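Local atomic coordinates of pumilio homolog 23 (PDB entry 5WZJ), a protein that binds RNA sequence-specifically through pumilio repeats, recognising 18S rRNA, and probably regulates translation and mRNA stability. Residues Ala59-Glu73 with Asp97-Ser110. Residues are numbered along the deposited sequence; the frame is centred on the assembly and turned at random.
Sequences ATDYIISHVLQTLLE and DRSGSHVAESALKS. With nucleotides of chain B.
Val103 plugs into the 59-73 segment as a knob among Ala59, Ser65, Leu68 and Gln69. Here, in the tight part, helices 64-73 and 100-110 run nearly parallel (8°, axes 8.5 Å apart), and Ala59 closes the hole from before the first helix. Val103 CG1, anti to the backbone N (chi1 170°), meets Leu68 CD2 and Leu72 CD1, each at 3.7 Å, while CG2 lies against Ser65 O. Beside it, Gly100 CA comes within 3.2 Å of Ala59 O in a CA-H...O contact. Leu72, also covered by Leu48 and Leu80, extends this apolar side. Toward the RNA, packing gives way to polar links. Gln69 divides its amide: NE2 donates in plane and nearly straight (163°) to Ser106 OG at 3.0 Å, and OE1 accepts from N1 (2.8 Å) and N2 of G11 of chain B. Ser106 OG donates to Glu73 OE1 (2.7 Å) from above the carboxylate plane, which helps settle which amide end faces the base. On the loose, exposed side a water joins Glu73 OE1 to Lys109 NZ. The G11 base lies between the His66 and His102 rings; Ser65 OG also accepts from its N2, and Ser101 and Glu105 repeat the pair on G10 of chain B. Such base-reading helices from successive repeats, here Pumilio 1 and 2, form the RNA-binding concave face of a PUF superhelix.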
ATOM      1  N   ALA A  59       7.102  31.199  13.050  1.00 15.66           N
ATOM      2  CA  ALA A  59       6.799  29.846  12.586  1.00 18.28           C
ATOM      3  C   ALA A  59       7.841  28.834  13.039  1.00 16.57           C
ATOM      4  O   ALA A  59       7.546  27.637  13.127  1.00 17.42           O
ATOM      5  CB  ALA A  59       6.696  29.821  11.065  1.00 14.84           C
ATOM      6  N   THR A  60       9.070  29.270  13.278  1.00 12.31           N
ATOM      7  CA  THR A  60      10.101  28.348  13.726  1.00 17.22           C
ATOM      8  C   THR A  60      10.278  28.359  15.237  1.00 17.75           C
ATOM      9  O   THR A  60      11.161  27.658  15.751  1.00 18.08           O
ATOM     10  CB  THR A  60      11.440  28.658  13.049  1.00 16.68           C
ATOM     11  OG1 THR A  60      11.855  29.978  13.410  1.00 17.59           O
ATOM     12  CG2 THR A  60      11.294  28.560  11.504  1.00 16.53           C
ATOM     13  N   ASP A  61       9.474  29.123  15.966  1.00 12.87           N
ATOM     14  CA  ASP A  61       9.599  29.079  17.421  1.00 18.10           C
ATOM     15  C   ASP A  61       9.094  27.737  17.938  1.00 17.43           C
ATOM     16  O   ASP A  61       8.037  27.262  17.513  1.00 19.61           O
ATOM     17  CB  ASP A  61       8.825  30.209  18.078  1.00 23.18           C
ATOM     18  CG  ASP A  61       9.057  30.236  19.569  1.00 26.14           C
ATOM     19  OD1 ASP A  61      10.119  30.737  19.960  1.00 21.19           O
ATOM     20  OD2 ASP A  61       8.228  29.692  20.337  1.00 22.43           O
ATOM     21  N   TYR A  62       9.840  27.122  18.866  1.00 14.56           N
ATOM     22  CA  TYR A  62       9.488  25.765  19.263  1.00 15.26           C
ATOM     23  C   TYR A  62       8.159  25.703  20.004  1.00 18.93           C
ATOM     24  O   TYR A  62       7.538  24.638  20.039  1.00 17.22           O
ATOM     25  CB  TYR A  62      10.602  25.135  20.111  1.00 15.39           C
ATOM     26  CG  TYR A  62      10.696  25.603  21.565  1.00 16.61           C
ATOM     27  CD1 TYR A  62      11.153  26.881  21.892  1.00 18.95           C
ATOM     28  CD2 TYR A  62      10.377  24.740  22.608  1.00 17.39           C
ATOM     29  CE1 TYR A  62      11.260  27.291  23.232  1.00 24.03           C
ATOM     30  CE2 TYR A  62      10.487  25.129  23.938  1.00 13.35           C
ATOM     31  CZ  TYR A  62      10.930  26.406  24.249  1.00 19.09           C
ATOM     32  OH  TYR A  62      11.020  26.781  25.589  1.00 17.71           O
ATOM     33  N   ILE A  63       7.697  26.807  20.578  1.00 15.53           N
ATOM     34  CA  ILE A  63       6.396  26.839  21.239  1.00 13.89           C
ATOM     35  C   ILE A  63       5.339  27.492  20.355  1.00 17.08           C
ATOM     36  O   ILE A  63       4.281  26.916  20.104  1.00 13.51           O
ATOM     37  CB  ILE A  63       6.512  27.537  22.614  1.00 18.77           C
ATOM     38  CG1 ILE A  63       7.188  26.568  23.600  1.00 22.08           C
ATOM     39  CG2 ILE A  63       5.123  28.012  23.104  1.00 20.90           C
ATOM     40  CD1 ILE A  63       7.519  27.143  24.935  1.00 21.07           C
ATOM     41  N   ILE A  64       5.623  28.682  19.827  1.00 12.91           N
ATOM     42  CA  ILE A  64       4.567  29.415  19.140  1.00 18.13           C
ATOM     43  C   ILE A  64       4.210  28.787  17.795  1.00 21.35           C
ATOM     44  O   ILE A  64       3.098  29.004  17.299  1.00 18.12           O
ATOM     45  CB  ILE A  64       4.975  30.888  18.988  1.00 17.54           C
ATOM     46  CG1 ILE A  64       5.373  31.444  20.369  1.00 15.28           C
ATOM     47  CG2 ILE A  64       3.819  31.715  18.402  1.00 22.62           C
ATOM     48  CD1 ILE A  64       5.998  32.842  20.275  1.00 27.24           C
ATOM     49  N   SER A  65       5.116  27.997  17.203  1.00 16.03           N
ATOM     50  CA  SER A  65       4.806  27.321  15.940  1.00 18.44           C
ATOM     51  C   SER A  65       3.498  26.548  16.047  1.00 18.51           C
ATOM     52  O   SER A  65       2.685  26.544  15.115  1.00 17.02           O
ATOM     53  CB  SER A  65       5.945  26.379  15.547  1.00 15.67           C
ATOM     54  OG  SER A  65       6.188  25.400  16.561  1.00 15.20           O
ATOM     55  N   HIS A  66       3.255  25.937  17.206  1.00 17.37           N
ATOM     56  CA  HIS A  66       2.031  25.172  17.413  1.00 18.76           C
ATOM     57  C   HIS A  66       0.800  26.077  17.396  1.00 21.85           C
ATOM     58  O   HIS A  66      -0.244  25.699  16.856  1.00 22.71           O
ATOM     59  CB  HIS A  66       2.128  24.394  18.731  1.00 21.11           C
ATOM     60  CG  HIS A  66       3.199  23.347  18.730  1.00 18.87           C
ATOM     61  ND1 HIS A  66       2.954  22.028  18.404  1.00 16.92           N
ATOM     62  CD2 HIS A  66       4.531  23.434  18.969  1.00 17.29           C
ATOM     63  CE1 HIS A  66       4.081  21.343  18.468  1.00 16.81           C
ATOM     64  NE2 HIS A  66       5.056  22.175  18.793  1.00 19.08           N
ATOM     65  N   VAL A  67       0.901  27.271  17.989  1.00 18.32           N
ATOM     66  CA  VAL A  67      -0.218  28.212  17.942  1.00 19.28           C
ATOM     67  C   VAL A  67      -0.473  28.655  16.509  1.00 21.20           C
ATOM     68  O   VAL A  67      -1.623  28.730  16.062  1.00 20.95           O
ATOM     69  CB  VAL A  67       0.054  29.416  18.864  1.00 21.57           C
ATOM     70  CG1 VAL A  67      -1.088  30.416  18.780  1.00 23.15           C
ATOM     71  CG2 VAL A  67       0.254  28.938  20.305  1.00 23.00           C
ATOM     72  N   LEU A  68       0.596  28.933  15.763  1.00 17.46           N
ATOM     73  CA  LEU A  68       0.437  29.376  14.382  1.00 19.46           C
ATOM     74  C   LEU A  68      -0.252  28.306  13.543  1.00 19.86           C
ATOM     75  O   LEU A  68      -1.084  28.627  12.689  1.00 19.98           O
ATOM     76  CB  LEU A  68       1.806  29.759  13.808  1.00 18.06           C
ATOM     77  CG  LEU A  68       1.889  30.400  12.421  1.00 26.07           C
ATOM     78  CD1 LEU A  68       0.891  31.558  12.262  1.00 17.89           C
ATOM     79  CD2 LEU A  68       3.317  30.881  12.154  1.00 22.64           C
ATOM     80  N   GLN A  69       0.041  27.025  13.804  1.00 17.68           N
ATOM     81  CA  GLN A  69      -0.685  25.946  13.133  1.00 21.23           C
ATOM     82  C   GLN A  69      -2.183  26.057  13.382  1.00 28.26           C
ATOM     83  O   GLN A  69      -2.994  25.908  12.457  1.00 23.63           O
ATOM     84  CB  GLN A  69      -0.202  24.580  13.616  1.00 14.30           C
ATOM     85  CG  GLN A  69       1.159  24.157  13.108  1.00 13.41           C
ATOM     86  CD  GLN A  69       1.480  22.746  13.526  1.00 17.79           C
ATOM     87  OE1 GLN A  69       2.149  22.527  14.535  1.00 18.30           O
ATOM     88  NE2 GLN A  69       1.002  21.774  12.754  1.00 17.33           N
ATOM     89  N   THR A  70      -2.562  26.270  14.642  1.00 26.41           N
ATOM     90  CA  THR A  70      -3.966  26.433  14.991  1.00 25.82           C
ATOM     91  C   THR A  70      -4.580  27.610  14.247  1.00 19.84           C
ATOM     92  O   THR A  70      -5.683  27.496  13.703  1.00 26.91           O
ATOM     93  CB  THR A  70      -4.104  26.625  16.507  1.00 23.98           C
ATOM     94  OG1 THR A  70      -3.511  25.507  17.180  1.00 20.61           O
ATOM     95  CG2 THR A  70      -5.579  26.740  16.906  1.00 25.97           C
ATOM     96  N   LEU A  71      -3.871  28.744  14.194  1.00 17.94           N
ATOM     97  CA  LEU A  71      -4.393  29.914  13.485  1.00 23.07           C
ATOM     98  C   LEU A  71      -4.595  29.629  11.994  1.00 30.26           C
ATOM     99  O   LEU A  71      -5.605  30.031  11.401  1.00 26.17           O
ATOM    100  CB  LEU A  71      -3.445  31.093  13.671  1.00 20.82           C
ATOM    101  CG  LEU A  71      -3.164  31.474  15.130  1.00 22.59           C
ATOM    102  CD1 LEU A  71      -2.200  32.625  15.176  1.00 17.77           C
ATOM    103  CD2 LEU A  71      -4.461  31.829  15.850  1.00 21.40           C
ATOM    104  N   LEU A  72      -3.641  28.945  11.367  1.00 24.69           N
ATOM    105  CA  LEU A  72      -3.731  28.729   9.927  1.00 21.86           C
ATOM    106  C   LEU A  72      -4.865  27.779   9.574  1.00 25.60           C
ATOM    107  O   LEU A  72      -5.514  27.951   8.536  1.00 30.29           O
ATOM    108  CB  LEU A  72      -2.399  28.196   9.393  1.00 20.86           C
ATOM    109  CG  LEU A  72      -1.266  29.221   9.376  1.00 22.51           C
ATOM    110  CD1 LEU A  72       0.084  28.556   9.125  1.00 21.56           C
ATOM    111  CD2 LEU A  72      -1.538  30.274   8.315  1.00 24.49           C
ATOM    112  N   GLU A  73      -5.128  26.786  10.421  1.00 25.20           N
ATOM    113  CA  GLU A  73      -6.214  25.852  10.161  1.00 28.15           C
ATOM    114  C   GLU A  73      -7.569  26.381  10.617  1.00 32.82           C
ATOM    115  O   GLU A  73      -8.595  25.778  10.286  1.00 24.21           O
ATOM    116  CB  GLU A  73      -5.913  24.496  10.825  1.00 27.84           C
ATOM    117  CG  GLU A  73      -4.740  23.688  10.151  1.00 35.81           C
ATOM    118  CD  GLU A  73      -4.083  22.639  11.083  1.00 46.34           C
ATOM    119  OE1 GLU A  73      -3.102  21.964  10.660  1.00 23.90           O
ATOM    120  OE2 GLU A  73      -4.537  22.499  12.251  1.00 59.47           O
ATOM    121  N   ASP A  97      12.613  23.815   8.582  1.00 19.68           N
ATOM    122  CA  ASP A  97      12.795  23.885  10.026  1.00 17.64           C
ATOM    123  C   ASP A  97      12.016  22.767  10.722  1.00 16.28           C
ATOM    124  O   ASP A  97      10.929  22.378  10.281  1.00 16.23           O
ATOM    125  CB  ASP A  97      12.334  25.250  10.537  1.00 14.69           C
ATOM    126  CG  ASP A  97      12.522  25.404  12.029  1.00 17.76           C
ATOM    127  OD1 ASP A  97      13.643  25.750  12.426  1.00 17.02           O
ATOM    128  OD2 ASP A  97      11.551  25.195  12.788  1.00 20.53           O
ATOM    129  N   ARG A  98      12.581  22.246  11.815  1.00 12.03           N
ATOM    130  CA  ARG A  98      11.944  21.125  12.513  1.00 14.65           C
ATOM    131  C   ARG A  98      10.554  21.481  13.038  1.00 15.19           C
ATOM    132  O   ARG A  98       9.676  20.613  13.077  1.00 18.74           O
ATOM    133  CB  ARG A  98      12.832  20.634  13.659  1.00 17.24           C
ATOM    134  CG  ARG A  98      13.090  21.693  14.706  1.00 30.43           C
ATOM    135  CD  ARG A  98      14.306  21.390  15.588  1.00 35.29           C
ATOM    136  NE  ARG A  98      14.541  22.508  16.497  1.00 51.10           N
ATOM    137  CZ  ARG A  98      14.104  22.554  17.756  1.00 62.93           C
ATOM    138  NH1 ARG A  98      14.343  23.623  18.507  1.00 60.37           N
ATOM    139  NH2 ARG A  98      13.437  21.527  18.268  1.00 66.18           N
ATOM    140  N   SER A  99      10.336  22.735  13.472  1.00 16.57           N
ATOM    141  CA  SER A  99       8.989  23.184  13.825  1.00 16.87           C
ATOM    142  C   SER A  99       8.290  23.870  12.661  1.00 14.10           C
ATOM    143  O   SER A  99       7.099  23.637  12.421  1.00 15.89           O
ATOM    144  CB  SER A  99       9.030  24.154  15.012  1.00 15.13           C
ATOM    145  OG  SER A  99       9.483  23.510  16.181  1.00 18.48           O
ATOM    146  N   GLY A 100       9.003  24.740  11.946  1.00 15.37           N
ATOM    147  CA  GLY A 100       8.365  25.511  10.894  1.00 13.49           C
ATOM    148  C   GLY A 100       7.752  24.646   9.809  1.00 17.80           C
ATOM    149  O   GLY A 100       6.764  25.040   9.184  1.00 15.82           O
ATOM    150  N   SER A 101       8.310  23.452   9.580  1.00 14.13           N
ATOM    151  CA  SER A 101       7.764  22.593   8.531  1.00 16.53           C
ATOM    152  C   SER A 101       6.318  22.193   8.825  1.00 21.03           C
ATOM    153  O   SER A 101       5.525  22.001   7.893  1.00 16.22           O
ATOM    154  CB  SER A 101       8.644  21.353   8.350  1.00 12.80           C
ATOM    155  OG  SER A 101       8.793  20.625   9.558  1.00 15.88           O
ATOM    156  N   HIS A 102       5.954  22.052  10.101  1.00 17.33           N
ATOM    157  CA  HIS A 102       4.568  21.719  10.421  1.00 17.45           C
ATOM    158  C   HIS A 102       3.653  22.927  10.233  1.00 18.97           C
ATOM    159  O   HIS A 102       2.476  22.763   9.887  1.00 15.43           O
ATOM    160  CB  HIS A 102       4.489  21.155  11.848  1.00 15.82           C
ATOM    161  CG  HIS A 102       5.357  19.949  12.046  1.00 20.51           C
ATOM    162  ND1 HIS A 102       4.910  18.663  11.818  1.00 14.37           N
ATOM    163  CD2 HIS A 102       6.665  19.837  12.392  1.00 14.58           C
ATOM    164  CE1 HIS A 102       5.904  17.813  12.016  1.00 17.24           C
ATOM    165  NE2 HIS A 102       6.978  18.500  12.367  1.00 17.69           N
ATOM    166  N   VAL A 103       4.181  24.136  10.443  1.00 15.67           N
ATOM    167  CA  VAL A 103       3.445  25.352  10.103  1.00 10.85           C
ATOM    168  C   VAL A 103       3.197  25.414   8.598  1.00 19.97           C
ATOM    169  O   VAL A 103       2.086  25.715   8.141  1.00 20.02           O
ATOM    170  CB  VAL A 103       4.219  26.594  10.590  1.00 14.36           C
ATOM    171  CG1 VAL A 103       3.590  27.864  10.022  1.00 13.74           C
ATOM    172  CG2 VAL A 103       4.288  26.640  12.138  1.00 13.74           C
ATOM    173  N   ALA A 104       4.240  25.161   7.803  1.00 13.76           N
ATOM    174  CA  ALA A 104       4.074  25.153   6.350  1.00 15.40           C
ATOM    175  C   ALA A 104       3.036  24.115   5.918  1.00 16.58           C
ATOM    176  O   ALA A 104       2.188  24.387   5.061  1.00 17.17           O
ATOM    177  CB  ALA A 104       5.423  24.885   5.676  1.00 15.30           C
ATOM    178  N   GLU A 105       3.071  22.924   6.513  1.00 18.25           N
ATOM    179  CA  GLU A 105       2.099  21.904   6.124  1.00 18.54           C
ATOM    180  C   GLU A 105       0.691  22.253   6.596  1.00 18.62           C
ATOM    181  O   GLU A 105      -0.289  21.898   5.927  1.00 17.83           O
ATOM    182  CB  GLU A 105       2.516  20.539   6.667  1.00 13.50           C
ATOM    183  CG  GLU A 105       3.715  19.909   5.951  1.00 16.73           C
ATOM    184  CD  GLU A 105       3.899  18.441   6.337  1.00 16.91           C
ATOM    185  OE1 GLU A 105       4.836  18.132   7.097  1.00 19.48           O
ATOM    186  OE2 GLU A 105       3.098  17.594   5.890  1.00 20.26           O
ATOM    187  N   SER A 106       0.564  22.933   7.745  1.00 13.85           N
ATOM    188  CA  SER A 106      -0.753  23.402   8.173  1.00 18.48           C
ATOM    189  C   SER A 106      -1.307  24.420   7.188  1.00 21.55           C
ATOM    190  O   SER A 106      -2.514  24.439   6.921  1.00 19.16           O
ATOM    191  CB  SER A 106      -0.687  23.998   9.588  1.00 14.15           C
ATOM    192  OG  SER A 106      -0.621  22.965  10.571  1.00 19.31           O
ATOM    193  N   ALA A 107      -0.442  25.267   6.621  1.00 18.49           N
ATOM    194  CA  ALA A 107      -0.912  26.200   5.599  1.00 21.17           C
ATOM    195  C   ALA A 107      -1.434  25.450   4.384  1.00 21.16           C
ATOM    196  O   ALA A 107      -2.475  25.814   3.823  1.00 17.53           O
ATOM    197  CB  ALA A 107       0.198  27.168   5.190  1.00 15.34           C
ATOM    198  N   LEU A 108      -0.734  24.381   3.981  1.00 15.05           N
ATOM    199  CA  LEU A 108      -1.162  23.589   2.832  1.00 15.74           C
ATOM    200  C   LEU A 108      -2.461  22.838   3.116  1.00 18.81           C
ATOM    201  O   LEU A 108      -3.367  22.817   2.276  1.00 15.96           O
ATOM    202  CB  LEU A 108      -0.048  22.617   2.426  1.00 14.94           C
ATOM    203  CG  LEU A 108       1.255  23.304   1.984  1.00 15.36           C
ATOM    204  CD1 LEU A 108       2.354  22.272   1.644  1.00 14.23           C
ATOM    205  CD2 LEU A 108       0.982  24.199   0.787  1.00 16.12           C
ATOM    206  N   LYS A 109      -2.565  22.206   4.293  1.00 19.85           N
ATOM    207  CA  LYS A 109      -3.794  21.508   4.659  1.00 21.03           C
ATOM    208  C   LYS A 109      -4.977  22.457   4.669  1.00 21.02           C
ATOM    209  O   LYS A 109      -6.081  22.089   4.253  1.00 24.65           O
ATOM    210  CB  LYS A 109      -3.657  20.868   6.043  1.00 21.37           C
ATOM    211  CG  LYS A 109      -2.691  19.716   6.140  1.00 17.51           C
ATOM    212  CD  LYS A 109      -2.721  19.163   7.566  1.00 24.40           C
ATOM    213  CE  LYS A 109      -1.734  18.027   7.755  1.00 27.10           C
ATOM    214  NZ  LYS A 109      -1.707  17.597   9.192  1.00 26.28           N
ATOM    215  N   SER A 110      -4.760  23.670   5.180  1.00 17.83           N
ATOM    216  CA  SER A 110      -5.809  24.680   5.236  1.00 22.94           C
ATOM    217  C   SER A 110      -6.245  25.117   3.837  1.00 27.46           C
ATOM    218  O   SER A 110      -7.443  25.271   3.577  1.00 25.75           O
ATOM    219  CB  SER A 110      -5.306  25.874   6.052  1.00 28.00           C
ATOM    220  OG  SER A 110      -6.318  26.844   6.287  1.00 27.73           O
TER
ATOM    221  P     G B  11      12.667  15.731  14.959  1.00 24.51           P
ATOM    222  OP1   G B  11      13.906  15.926  14.165  1.00 27.78           O
ATOM    223  OP2   G B  11      12.610  14.695  16.018  1.00 19.16           O
ATOM    224  O5'   G B  11      12.360  17.159  15.567  1.00 29.25           O
ATOM    225  C5'   G B  11      11.484  17.346  16.671  1.00 25.79           C
ATOM    226  C4'   G B  11      11.076  18.798  16.745  1.00 21.06           C
ATOM    227  O4'   G B  11       9.926  18.994  15.876  1.00 18.06           O
ATOM    228  C3'   G B  11      10.663  19.312  18.123  1.00 24.54           C
ATOM    229  O3'   G B  11      10.981  20.707  18.225  1.00 20.94           O
ATOM    230  C2'   G B  11       9.155  19.168  18.080  1.00 21.87           C
ATOM    231  O2'   G B  11       8.473  20.005  18.989  1.00 22.19           O
ATOM    232  C1'   G B  11       8.866  19.547  16.621  1.00 19.00           C
ATOM    233  N9    G B  11       7.589  19.017  16.139  1.00 21.00           N
ATOM    234  C8    G B  11       7.225  17.688  16.004  1.00 17.02           C
ATOM    235  N7    G B  11       5.979  17.537  15.616  1.00 18.28           N
ATOM    236  C5    G B  11       5.491  18.838  15.498  1.00 17.11           C
ATOM    237  C6    G B  11       4.211  19.313  15.118  1.00 16.38           C
ATOM    238  O6    G B  11       3.218  18.652  14.802  1.00 20.11           O
ATOM    239  N1    G B  11       4.144  20.710  15.151  1.00 16.05           N
ATOM    240  C2    G B  11       5.189  21.547  15.486  1.00 16.09           C
ATOM    241  N2    G B  11       4.946  22.872  15.448  1.00 15.07           N
ATOM    242  N3    G B  11       6.391  21.116  15.838  1.00 14.86           N
ATOM    243  C4    G B  11       6.470  19.765  15.829  1.00 20.17           C
ATOM    244  P     G B  10      11.440  10.013  11.828  1.00 29.98           P
ATOM    245  OP1   G B  10      12.431   9.532  12.807  1.00 32.79           O
ATOM    246  OP2   G B  10      10.058   9.497  11.800  1.00 30.75           O
ATOM    247  O5'   G B  10      11.287  11.593  11.986  1.00 32.45           O
ATOM    248  C5'   G B  10      12.400  12.473  11.881  1.00 22.20           C
ATOM    249  C4'   G B  10      11.970  13.905  12.108  1.00 24.07           C
ATOM    250  O4'   G B  10      11.062  14.285  11.035  1.00 16.81           O
ATOM    251  C3'   G B  10      11.212  14.154  13.419  1.00 23.44           C
ATOM    252  O3'   G B  10      11.475  15.470  13.910  1.00 28.91           O
ATOM    253  C2'   G B  10       9.761  14.093  12.976  1.00 23.16           C
ATOM    254  O2'   G B  10       8.857  14.789  13.806  1.00 28.64           O
ATOM    255  C1'   G B  10       9.841  14.726  11.586  1.00 15.39           C
ATOM    256  N9    G B  10       8.715  14.326  10.745  1.00 20.27           N
ATOM    257  C8    G B  10       8.190  13.048  10.658  1.00 19.71           C
ATOM    258  N7    G B  10       7.129  13.004   9.903  1.00 18.63           N
ATOM    259  C5    G B  10       6.933  14.318   9.488  1.00 20.00           C
ATOM    260  C6    G B  10       5.943  14.872   8.641  1.00 21.45           C
ATOM    261  O6    G B  10       5.014  14.289   8.086  1.00 18.77           O
ATOM    262  N1    G B  10       6.109  16.242   8.470  1.00 17.56           N
ATOM    263  C2    G B  10       7.111  16.992   9.031  1.00 18.41           C
ATOM    264  N2    G B  10       7.117  18.308   8.741  1.00 17.68           N
ATOM    265  N3    G B  10       8.041  16.481   9.821  1.00 17.14           N
ATOM    266  C4    G B  10       7.893  15.154  10.009  1.00 17.11           C
TER
HETATM  267  O   HOH W   1      12.825  25.377  15.420  1.00 39.85           O
HETATM  268  O   HOH W   2       7.941  22.564  18.373  1.00 17.36           O
HETATM  269  O   HOH W   3      -1.517  19.747  11.112  1.00 35.59           O